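Esterase YbfF (Escherichia coli, PDB 3BF7) is an esterase of the alpha/beta-hydrolase family with a helical cap, and probably hydrolyses ester substrates bound in a crevice formed between its domains. Local coordinates at residues A[80-89]-A[104-114]; A[126-134]-A[148-158]. The protein carries 1 engineered substitution. All coordinates share one frame; numbering follows the deposited sequence.

Contact 1 (A[80-89]-A[104-114])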
loop_
_atom_site.group_PDB
_atom_site.type_symbol
_atom_site.label_atom_id
_atom_site.label_comp_id
_atom_site.label_asym_id
_atom_site.label_seq_id
_atom_site.Cartn_x
_atom_site.Cartn_y
_atom_site.Cartn_z
ATOM N N ILE A 80 -13.126 11.431 -11.208
ATOM C CA ILE A 80 -13.815 10.306 -10.584
ATOM C C ILE A 80 -14.439 10.808 -9.285
ATOM O O ILE A 80 -13.732 11.293 -8.404
ATOM C CB ILE A 80 -12.832 9.161 -10.255
ATOM C CG1 ILE A 80 -12.256 8.581 -11.549
ATOM C CG2 ILE A 80 -13.538 8.078 -9.449
ATOM C CD1 ILE A 80 -11.216 7.503 -11.327
ATOM N N ASP A 81 -15.756 10.691 -9.166
ATOM C CA ASP A 81 -16.450 11.159 -7.970
ATOM C C ASP A 81 -16.248 10.271 -6.749
ATOM O O ASP A 81 -16.071 10.768 -5.638
ATOM C CB ASP A 81 -17.950 11.301 -8.247
ATOM C CG ASP A 81 -18.254 12.369 -9.281
ATOM O OD1 ASP A 81 -17.809 13.521 -9.097
ATOM O OD2 ASP A 81 -18.941 12.054 -10.275
ATOM N N LYS A 82 -16.280 8.959 -6.953
ATOM C CA LYS A 82 -16.113 8.027 -5.845
ATOM C C LYS A 82 -15.462 6.740 -6.329
ATOM O O LYS A 82 -15.718 6.285 -7.444
ATOM C CB LYS A 82 -17.477 7.723 -5.220
ATOM C CG LYS A 82 -17.438 6.799 -4.014
ATOM C CD LYS A 82 -18.839 6.543 -3.467
ATOM C CE LYS A 82 -19.730 5.869 -4.503
ATOM N NZ LYS A 82 -21.102 5.603 -3.982
ATOM N N ALA A 83 -14.617 6.155 -5.489
ATOM C CA ALA A 83 -13.943 4.921 -5.853
ATOM C C ALA A 83 -13.751 4.010 -4.659
ATOM O O ALA A 83 -13.819 4.442 -3.510
ATOM C CB ALA A 83 -12.584 5.232 -6.472
ATOM N N THR A 84 -13.543 2.734 -4.951
ATOM C CA THR A 84 -13.256 1.749 -3.924
ATOM C C THR A 84 -11.736 1.792 -3.831
ATOM O O THR A 84 -11.052 1.890 -4.850
ATOM C CB THR A 84 -13.740 0.355 -4.356
ATOM O OG1 THR A 84 -15.159 0.288 -4.179
ATOM C CG2 THR A 84 -13.072 -0.748 -3.540
ATOM N N PHE A 85 -11.210 1.744 -2.613
ATOM C CA PHE A 85 -9.771 1.808 -2.397
ATOM C C PHE A 85 -9.231 0.552 -1.737
ATOM O O PHE A 85 -9.805 0.054 -0.766
ATOM C CB PHE A 85 -9.429 3.008 -1.515
ATOM C CG PHE A 85 -9.524 4.330 -2.223
ATOM C CD1 PHE A 85 -8.387 4.922 -2.766
ATOM C CD2 PHE A 85 -10.744 4.988 -2.346
ATOM C CE1 PHE A 85 -8.463 6.148 -3.422
ATOM C CE2 PHE A 85 -10.830 6.214 -3.003
ATOM C CZ PHE A 85 -9.685 6.794 -3.538
ATOM N N ILE A 86 -8.118 0.059 -2.269
ATOM C CA ILE A 86 -7.446 -1.120 -1.733
ATOM C C ILE A 86 -5.994 -0.712 -1.494
ATOM O O ILE A 86 -5.288 -0.342 -2.432
ATOM C CB ILE A 86 -7.481 -2.298 -2.735
ATOM C CG1 ILE A 86 -8.933 -2.679 -3.038
ATOM C CG2 ILE A 86 -6.715 -3.489 -2.172
ATOM C CD1 ILE A 86 -9.087 -3.804 -4.051
ATOM N N GLY A 87 -5.551 -0.768 -0.244
ATOM C CA GLY A 87 -4.187 -0.375 0.049
ATOM C C GLY A 87 -3.443 -1.362 0.917
ATOM O O GLY A 87 -4.011 -1.963 1.838
ATOM N N HIS A 88 -2.162 -1.540 0.610
ATOM C CA HIS A 88 -1.304 -2.429 1.377
ATOM C C HIS A 88 -0.398 -1.627 2.308
ATOM O O HIS A 88 0.287 -0.697 1.870
ATOM C CB HIS A 88 -0.415 -3.264 0.454
ATOM C CG HIS A 88 0.592 -4.093 1.190
ATOM N ND1 HIS A 88 1.952 -3.951 1.010
ATOM C CD2 HIS A 88 0.434 -5.061 2.123
ATOM C CE1 HIS A 88 2.587 -4.798 1.804
ATOM N NE2 HIS A 88 1.689 -5.481 2.490
ATOM N N SER A 89 -0.409 -1.989 3.589
ATOM C CA SER A 89 0.452 -1.370 4.589
ATOM C C SER A 89 0.389 0.161 4.549
ATOM O O SER A 89 -0.673 0.720 4.792
ATOM C CB SER A 89 1.883 -1.882 4.385
ATOM O OG SER A 89 2.583 -1.954 5.613
ATOM N N ASP A 104 -16.821 11.003 1.346
ATOM C CA ASP A 104 -17.731 10.917 0.209
ATOM C C ASP A 104 -17.056 10.463 -1.083
ATOM O O ASP A 104 -17.733 10.149 -2.065
ATOM C CB ASP A 104 -18.428 12.262 -0.019
ATOM C CG ASP A 104 -19.286 12.680 1.162
ATOM O OD1 ASP A 104 -19.978 11.810 1.732
ATOM O OD2 ASP A 104 -19.276 13.877 1.514
ATOM N N ARG A 105 -15.727 10.420 -1.088
ATOM C CA ARG A 105 -14.998 10.001 -2.279
ATOM C C ARG A 105 -14.666 8.509 -2.246
ATOM O O ARG A 105 -14.077 7.978 -3.189
ATOM C CB ARG A 105 -13.705 10.812 -2.429
ATOM C CG ARG A 105 -13.902 12.330 -2.428
ATOM C CD ARG A 105 -14.871 12.793 -3.515
ATOM N NE ARG A 105 -14.329 12.660 -4.866
ATOM C CZ ARG A 105 -13.452 13.497 -5.414
ATOM N NH1 ARG A 105 -13.004 14.540 -4.731
ATOM N NH2 ARG A 105 -13.028 13.294 -6.654
ATOM N N ILE A 106 -15.055 7.836 -1.166
ATOM C CA ILE A 106 -14.787 6.407 -1.006
ATOM C C ILE A 106 -16.056 5.559 -0.998
ATOM O O ILE A 106 -17.054 5.915 -0.365
ATOM C CB ILE A 106 -14.049 6.117 0.319
ATOM C CG1 ILE A 106 -12.803 6.992 0.431
ATOM C CG2 ILE A 106 -13.665 4.643 0.393
ATOM C CD1 ILE A 106 -12.120 6.896 1.780
ATOM N N ASP A 107 -16.011 4.436 -1.705
ATOM C CA ASP A 107 -17.130 3.506 -1.751
ATOM C C ASP A 107 -16.765 2.426 -0.736
ATOM O O ASP A 107 -17.123 2.521 0.438
ATOM C CB ASP A 107 -17.268 2.896 -3.148
ATOM C CG ASP A 107 -18.518 2.050 -3.293
ATOM O OD1 ASP A 107 -19.209 1.828 -2.276
ATOM O OD2 ASP A 107 -18.806 1.604 -4.422
ATOM N N LYS A 108 -16.040 1.406 -1.187
ATOM C CA LYS A 108 -15.604 0.343 -0.291
ATOM C C LYS A 108 -14.120 0.514 0.035
ATOM O O LYS A 108 -13.409 1.263 -0.646
ATOM C CB LYS A 108 -15.888 -1.025 -0.910
ATOM C CG LYS A 108 -17.383 -1.287 -1.043
ATOM C CD LYS A 108 -17.693 -2.748 -1.298
ATOM C CE LYS A 108 -19.193 -2.989 -1.265
ATOM N NZ LYS A 108 -19.521 -4.436 -1.356
ATOM N N LEU A 109 -13.660 -0.177 1.074
ATOM C CA LEU A 109 -12.282 -0.054 1.526
ATOM C C LEU A 109 -11.673 -1.380 1.950
ATOM O O LEU A 109 -12.280 -2.136 2.708
ATOM C CB LEU A 109 -12.226 0.934 2.701
ATOM C CG LEU A 109 -10.885 1.265 3.366
ATOM C CD1 LEU A 109 -11.028 2.564 4.138
ATOM C CD2 LEU A 109 -10.437 0.144 4.293
ATOM N N VAL A 110 -10.466 -1.648 1.460
ATOM C CA VAL A 110 -9.733 -2.860 1.805
ATOM C C VAL A 110 -8.337 -2.456 2.265
ATOM O O VAL A 110 -7.627 -1.742 1.553
ATOM C CB VAL A 110 -9.588 -3.810 0.595
ATOM C CG1 VAL A 110 -8.845 -5.074 1.008
ATOM C CG2 VAL A 110 -10.959 -4.165 0.041
ATOM N N ALA A 111 -7.953 -2.912 3.453
ATOM C CA ALA A 111 -6.642 -2.617 4.019
ATOM C C ALA A 111 -5.922 -3.948 4.190
ATOM O O ALA A 111 -6.355 -4.800 4.970
ATOM C CB ALA A 111 -6.794 -1.916 5.361
ATOM N N ILE A 112 -4.824 -4.120 3.460
ATOM C CA ILE A 112 -4.056 -5.361 3.490
ATOM C C ILE A 112 -2.895 -5.291 4.480
ATOM O O ILE A 112 -2.035 -4.407 4.392
ATOM C CB ILE A 112 -3.531 -5.713 2.076
ATOM C CG1 ILE A 112 -4.701 -5.732 1.081
ATOM C CG2 ILE A 112 -2.847 -7.073 2.096
ATOM C CD1 ILE A 112 -4.293 -5.972 -0.362
ATOM N N ASP A 113 -2.904 -6.246 5.409
ATOM C CA ASP A 113 -1.938 -6.402 6.498
ATOM C C ASP A 113 -1.454 -5.099 7.109
ATOM O O ASP A 113 -0.264 -4.769 7.086
ATOM C CB ASP A 113 -0.740 -7.257 6.083
ATOM C CG ASP A 113 -0.097 -7.935 7.279
ATOM O OD1 ASP A 113 1.130 -7.811 7.461
ATOM O OD2 ASP A 113 -0.839 -8.589 8.048
ATOM N N ILE A 114 -2.401 -4.387 7.703
ATOM C CA ILE A 114 -2.117 -3.111 8.330
ATOM C C ILE A 114 -3.241 -2.737 9.298
ATOM O O ILE A 114 -4.405 -3.103 9.098
ATOM C CB ILE A 114 -1.970 -2.008 7.242
ATOM C CG1 ILE A 114 -1.460 -0.704 7.855
ATOM C CG2 ILE A 114 -3.301 -1.786 6.536
ATOM C CD1 ILE A 114 -0.044 -0.793 8.375
#

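Contact 2 (A[126-134]-A[148-158])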
loop_
_atom_site.group_PDB
_atom_site.type_symbol
_atom_site.label_atom_id
_atom_site.label_comp_id
_atom_site.label_asym_id
_atom_site.label_seq_id
_atom_site.Cartn_x
_atom_site.Cartn_y
_atom_site.Cartn_z
ATOM N N GLU A 126 17.712 -2.335 8.600
ATOM C CA GLU A 126 18.580 -3.164 7.776
ATOM C C GLU A 126 18.268 -2.968 6.295
ATOM O O GLU A 126 19.165 -3.025 5.452
ATOM C CB GLU A 126 18.440 -4.626 8.195
ATOM C CG GLU A 126 18.847 -4.828 9.647
ATOM C CD GLU A 126 18.510 -6.198 10.175
ATOM O OE1 GLU A 126 19.305 -7.132 9.951
ATOM O OE2 GLU A 126 17.445 -6.337 10.810
ATOM N N ILE A 127 16.997 -2.731 5.983
ATOM C CA ILE A 127 16.596 -2.475 4.603
ATOM C C ILE A 127 17.221 -1.142 4.156
ATOM O O ILE A 127 17.773 -1.050 3.059
ATOM C CB ILE A 127 15.050 -2.452 4.478
ATOM C CG1 ILE A 127 14.521 -3.891 4.509
ATOM C CG2 ILE A 127 14.626 -1.743 3.197
ATOM C CD1 ILE A 127 13.015 -3.995 4.604
ATOM N N PHE A 128 17.157 -0.119 5.005
ATOM C CA PHE A 128 17.768 1.166 4.670
ATOM C C PHE A 128 19.279 0.988 4.490
ATOM O O PHE A 128 19.877 1.586 3.597
ATOM C CB PHE A 128 17.506 2.199 5.771
ATOM C CG PHE A 128 16.217 2.966 5.607
ATOM C CD1 PHE A 128 16.078 3.923 4.601
ATOM C CD2 PHE A 128 15.157 2.762 6.484
ATOM C CE1 PHE A 128 14.901 4.667 4.479
ATOM C CE2 PHE A 128 13.977 3.499 6.370
ATOM C CZ PHE A 128 13.851 4.456 5.366
ATOM N N ALA A 129 19.892 0.165 5.338
ATOM C CA ALA A 129 21.329 -0.079 5.249
ATOM C C ALA A 129 21.676 -0.747 3.916
ATOM O O ALA A 129 22.677 -0.409 3.281
ATOM C CB ALA A 129 21.786 -0.955 6.413
ATOM N N ALA A 130 20.845 -1.697 3.500
ATOM C CA ALA A 130 21.058 -2.405 2.241
ATOM C C ALA A 130 20.911 -1.447 1.062
ATOM O O ALA A 130 21.706 -1.475 0.119
ATOM C CB ALA A 130 20.060 -3.548 2.112
ATOM N N ILE A 131 19.882 -0.607 1.117
ATOM C CA ILE A 131 19.625 0.372 0.069
ATOM C C ILE A 131 20.811 1.327 -0.061
ATOM O O ILE A 131 21.285 1.603 -1.167
ATOM C CB ILE A 131 18.332 1.165 0.389
ATOM C CG1 ILE A 131 17.117 0.258 0.176
ATOM C CG2 ILE A 131 18.240 2.420 -0.470
ATOM C CD1 ILE A 131 15.817 0.833 0.687
ATOM N N ASN A 132 21.304 1.814 1.071
ATOM C CA ASN A 132 22.430 2.739 1.062
ATOM C C ASN A 132 23.715 2.071 0.584
ATOM O O ASN A 132 24.524 2.694 -0.107
ATOM C CB ASN A 132 22.635 3.338 2.456
ATOM C CG ASN A 132 23.765 4.351 2.495
ATOM O OD1 ASN A 132 24.932 3.994 2.663
ATOM N ND2 ASN A 132 23.423 5.624 2.326
ATOM N N ALA A 133 23.901 0.804 0.941
ATOM C CA ALA A 133 25.092 0.071 0.527
ATOM C C ALA A 133 25.110 -0.057 -0.993
ATOM O O ALA A 133 26.161 0.061 -1.625
ATOM C CB ALA A 133 25.115 -1.308 1.176
ATOM N N VAL A 134 23.944 -0.305 -1.582
ATOM C CA VAL A 134 23.852 -0.427 -3.031
ATOM C C VAL A 134 24.222 0.904 -3.682
ATOM O O VAL A 134 24.989 0.939 -4.645
ATOM C CB VAL A 134 22.423 -0.830 -3.474
ATOM C CG1 VAL A 134 22.274 -0.653 -4.982
ATOM C CG2 VAL A 134 22.148 -2.273 -3.089
ATOM N N ILE A 148 24.779 -7.343 -3.201
ATOM C CA ILE A 148 25.093 -6.477 -2.073
ATOM C C ILE A 148 24.016 -6.559 -0.999
ATOM O O ILE A 148 24.316 -6.655 0.190
ATOM C CB ILE A 148 25.231 -5.011 -2.527
ATOM C CG1 ILE A 148 26.425 -4.882 -3.473
ATOM C CG2 ILE A 148 25.390 -4.095 -1.320
ATOM C CD1 ILE A 148 26.586 -3.509 -4.056
ATOM N N MET A 149 22.760 -6.530 -1.424
ATOM C CA MET A 149 21.650 -6.579 -0.486
ATOM C C MET A 149 21.587 -7.872 0.315
ATOM O O MET A 149 21.144 -7.869 1.464
ATOM C CB MET A 149 20.343 -6.348 -1.235
ATOM C CG MET A 149 20.320 -4.996 -1.922
ATOM S SD MET A 149 18.774 -4.630 -2.737
ATOM C CE MET A 149 17.815 -3.972 -1.366
ATOM N N ARG A 150 22.034 -8.972 -0.282
ATOM C CA ARG A 150 22.018 -10.253 0.414
ATOM C C ARG A 150 23.005 -10.256 1.575
ATOM O O ARG A 150 22.977 -11.154 2.413
ATOM C CB ARG A 150 22.348 -11.397 -0.547
ATOM C CG ARG A 150 21.330 -11.583 -1.657
ATOM C CD ARG A 150 21.467 -12.943 -2.325
ATOM N NE ARG A 150 20.514 -13.095 -3.421
ATOM C CZ ARG A 150 20.730 -12.682 -4.665
ATOM N NH1 ARG A 150 21.876 -12.095 -4.982
ATOM N NH2 ARG A 150 19.792 -12.840 -5.588
ATOM N N GLN A 151 23.872 -9.250 1.621
ATOM C CA GLN A 151 24.857 -9.136 2.693
ATOM C C GLN A 151 24.223 -8.455 3.903
ATOM O O GLN A 151 24.809 -8.417 4.987
ATOM C CB GLN A 151 26.063 -8.321 2.215
ATOM C CG GLN A 151 26.691 -8.850 0.932
ATOM C CD GLN A 151 27.866 -8.014 0.458
ATOM O OE1 GLN A 151 28.437 -8.276 -0.602
ATOM N NE2 GLN A 151 28.234 -7.005 1.241
ATOM N N HIS A 152 23.018 -7.923 3.705
ATOM C CA HIS A 152 22.285 -7.230 4.761
ATOM C C HIS A 152 20.966 -7.906 5.104
ATOM O O HIS A 152 20.522 -7.874 6.252
ATOM C CB HIS A 152 21.962 -5.794 4.340
ATOM C CG HIS A 152 23.154 -4.898 4.253
ATOM N ND1 HIS A 152 24.025 -4.911 3.185
ATOM C CD2 HIS A 152 23.619 -3.960 5.109
ATOM C CE1 HIS A 152 24.976 -4.016 3.388
ATOM N NE2 HIS A 152 24.754 -3.426 4.548
ATOM N N LEU A 153 20.341 -8.501 4.094
ATOM C CA LEU A 153 19.042 -9.139 4.254
ATOM C C LEU A 153 19.079 -10.604 3.848
ATOM O O LEU A 153 19.808 -10.982 2.937
ATOM C CB LEU A 153 18.010 -8.406 3.392
ATOM C CG LEU A 153 17.955 -6.882 3.535
ATOM C CD1 LEU A 153 17.107 -6.292 2.416
ATOM C CD2 LEU A 153 17.401 -6.508 4.901
ATOM N N ASN A 154 18.282 -11.427 4.519
ATOM C CA ASN A 154 18.244 -12.843 4.183
ATOM C C ASN A 154 16.891 -13.302 3.657
ATOM O O ASN A 154 16.652 -14.498 3.491
ATOM C CB ASN A 154 18.675 -13.686 5.383
ATOM C CG ASN A 154 20.161 -13.573 5.656
ATOM O OD1 ASN A 154 20.628 -12.588 6.227
ATOM N ND2 ASN A 154 20.918 -14.573 5.222
ATOM N N GLU A 155 16.009 -12.343 3.395
ATOM C CA GLU A 155 14.690 -12.637 2.849
ATOM C C GLU A 155 14.741 -12.277 1.367
ATOM O O GLU A 155 14.615 -11.108 0.998
ATOM C CB GLU A 155 13.613 -11.806 3.555
ATOM C CG GLU A 155 13.044 -12.435 4.825
ATOM C CD GLU A 155 14.057 -12.569 5.950
ATOM O OE1 GLU A 155 13.680 -13.083 7.024
ATOM O OE2 GLU A 155 15.224 -12.164 5.769
ATOM N N GLU A 156 14.937 -13.285 0.521
ATOM C CA GLU A 156 15.035 -13.065 -0.918
ATOM C C GLU A 156 13.815 -12.349 -1.497
ATOM O O GLU A 156 13.948 -11.528 -2.404
ATOM C CB GLU A 156 15.248 -14.397 -1.643
ATOM C CG GLU A 156 15.522 -14.251 -3.134
ATOM C CD GLU A 156 16.849 -13.570 -3.431
ATOM O OE1 GLU A 156 17.059 -13.162 -4.593
ATOM O OE2 GLU A 156 17.686 -13.449 -2.512
ATOM N N GLY A 157 12.633 -12.658 -0.975
ATOM C CA GLY A 157 11.424 -12.018 -1.466
ATOM C C GLY A 157 11.449 -10.516 -1.251
ATOM O O GLY A 157 11.024 -9.746 -2.116
ATOM N N VAL A 158 11.943 -10.095 -0.092
ATOM C CA VAL A 158 12.026 -8.676 0.223
ATOM C C VAL A 158 13.038 -8.009 -0.702
ATOM O O VAL A 158 12.799 -6.918 -1.222
ATOM C CB VAL A 158 12.447 -8.458 1.693
ATOM C CG1 VAL A 158 12.638 -6.975 1.968
ATOM C CG2 VAL A 158 11.386 -9.030 2.625
HETATM O O HOH W 1 21.812 -6.492 8.415
HETATM O O HOH W 2 18.606 -8.551 7.994
#

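Contact 1 (A[80-89]-A[104-114])
Strands 83-88 and 108-112 run parallel, their axes 8° apart with a closest approach of 4.8 Å, and a ladder of backbone hydrogen bonds joins the two segments from Ala83 N–Arg105 O to Ser89 N–Ile112 O. The ladder slips by one residue between the Ala83–Ile106 and Phe85–Leu109 pairs. At this beta bulge Thr84, beta-branched and polar, lends OG1 as acceptor to the extra backbone group in a weak bond of 3.3 Å from Lys108 N. Before the strands begin, Arg105 folds back through bends at its second and third torsions, and its planar guanidinium meets two carbonyls edge-on: NE reaches Asp81 O at 2.7 Å and NH2 reaches Ile80 O at 2.7 Å in a fairly straight bond (166°). NH2 also has a salt bridge to Asp76, so arginine fits a place with several acceptors.

Phe85 crosses Ile106 at about a right angle, its CD2 lying 4.0 Å from Ile106 CG1, while the ring edge points CE2 at Arg105 O. Helix 90-101 packs on this face through Val95 and Leu98. On the other face Ile86 and Val110 lie side by side, pointing the same way, with Ile86 CG1 3.9 Å from Val110 CB. The CG2 branch of Ile86 also reaches Ile112 CD1, making a branched aliphatic layer suited to a buried sheet. Beyond it, His88 sets CD2 3.8 Å from Ile112 CG2, while its NE2 bonds to His234 O.

Ser89 follows with a positive phi of 50°, and Ile114 packs CG1 against its carbonyl. Asp113, just past the neighbouring strand, bonds to His234 ND1 and to Ser206. This beta-alpha-beta unit thus carries a probable nucleophile elbow, as in other alpha/beta hydrolases, and two members of a likely Ser-His-Asp triad, its acid just after the adjacent strand.

Contact 2 (A[126-134]-A[148-158])
Val134 and Met149 meet at the tight end of this contact, where Val134 CG2 presses to 3.5 Å from Met149 CG, closer than carbon atoms usually pack. That methyl stands beside the backbone N of Val134, and the same branch touches Ile148 CG2. The flexible thioether then bends at its last torsion, bringing Met149 CE to 4.2 Å from Ala130 CB. Leu153 continues the apolar seam: CD1 lies against Ala130 CB, and CD2 packs 3.9 Å from Ile127 CG1, the two side chains crossing at about a right angle. Farther along, Ile127 CD1 touches Val158 CG1.

His152 lies over helix 126-134, as the small alanines allow. One ring face covers Ala130 CA, a CH-pi contact 4.0 Å from the centroid and 18° off the normal, while CE1 approaches Ala133 CB to 3.5 Å. A weak hydrogen bond from ND1 to Ile148 O, at the ring edge, helps to fix its rotation.

Toward Glu126 the packing gives way to solvent. Its carboxylate does not bond directly to the other segment; a water joins OE1 to His152 O, at 3.0 Å from Glu126 OE1 and 2.9 Å from the carbonyl, and a second water nearby is too close to OE1 to be read with confidence. A charged, extended side chain suits this solvent-facing edge of the helix.

Around the buried side, Met149 also rests on Leu162 and Leu163 of helix 156-163, and Trp171 of strand 170-171 touches both Met149 and Val134. Ile127 reaches Leu162 and Phe26, tying helix 125-136 to its helical neighbour and to the loop bearing Phe26.

How the contacts relate
Strand 106-112 is followed in the chain by helix 125-136, so the pairing at 80-89/104-114 closes before the packing at 126-134/148-158 opens. Their centres are 31 Å apart, on opposite sides of the chain's centre, and their nearest atoms come to about 10 Å without touching. Contact 1 belongs to the central sheet and supplies Ser89 and Asp113, probable triad partners of His234. Contact 2 joins helices lying away from that sheet, consistent with the helical cap. Val158, at the edge of contact 2, has its side chain near the presumed triad without touching it, consistent with a place close to the crevice between the domains.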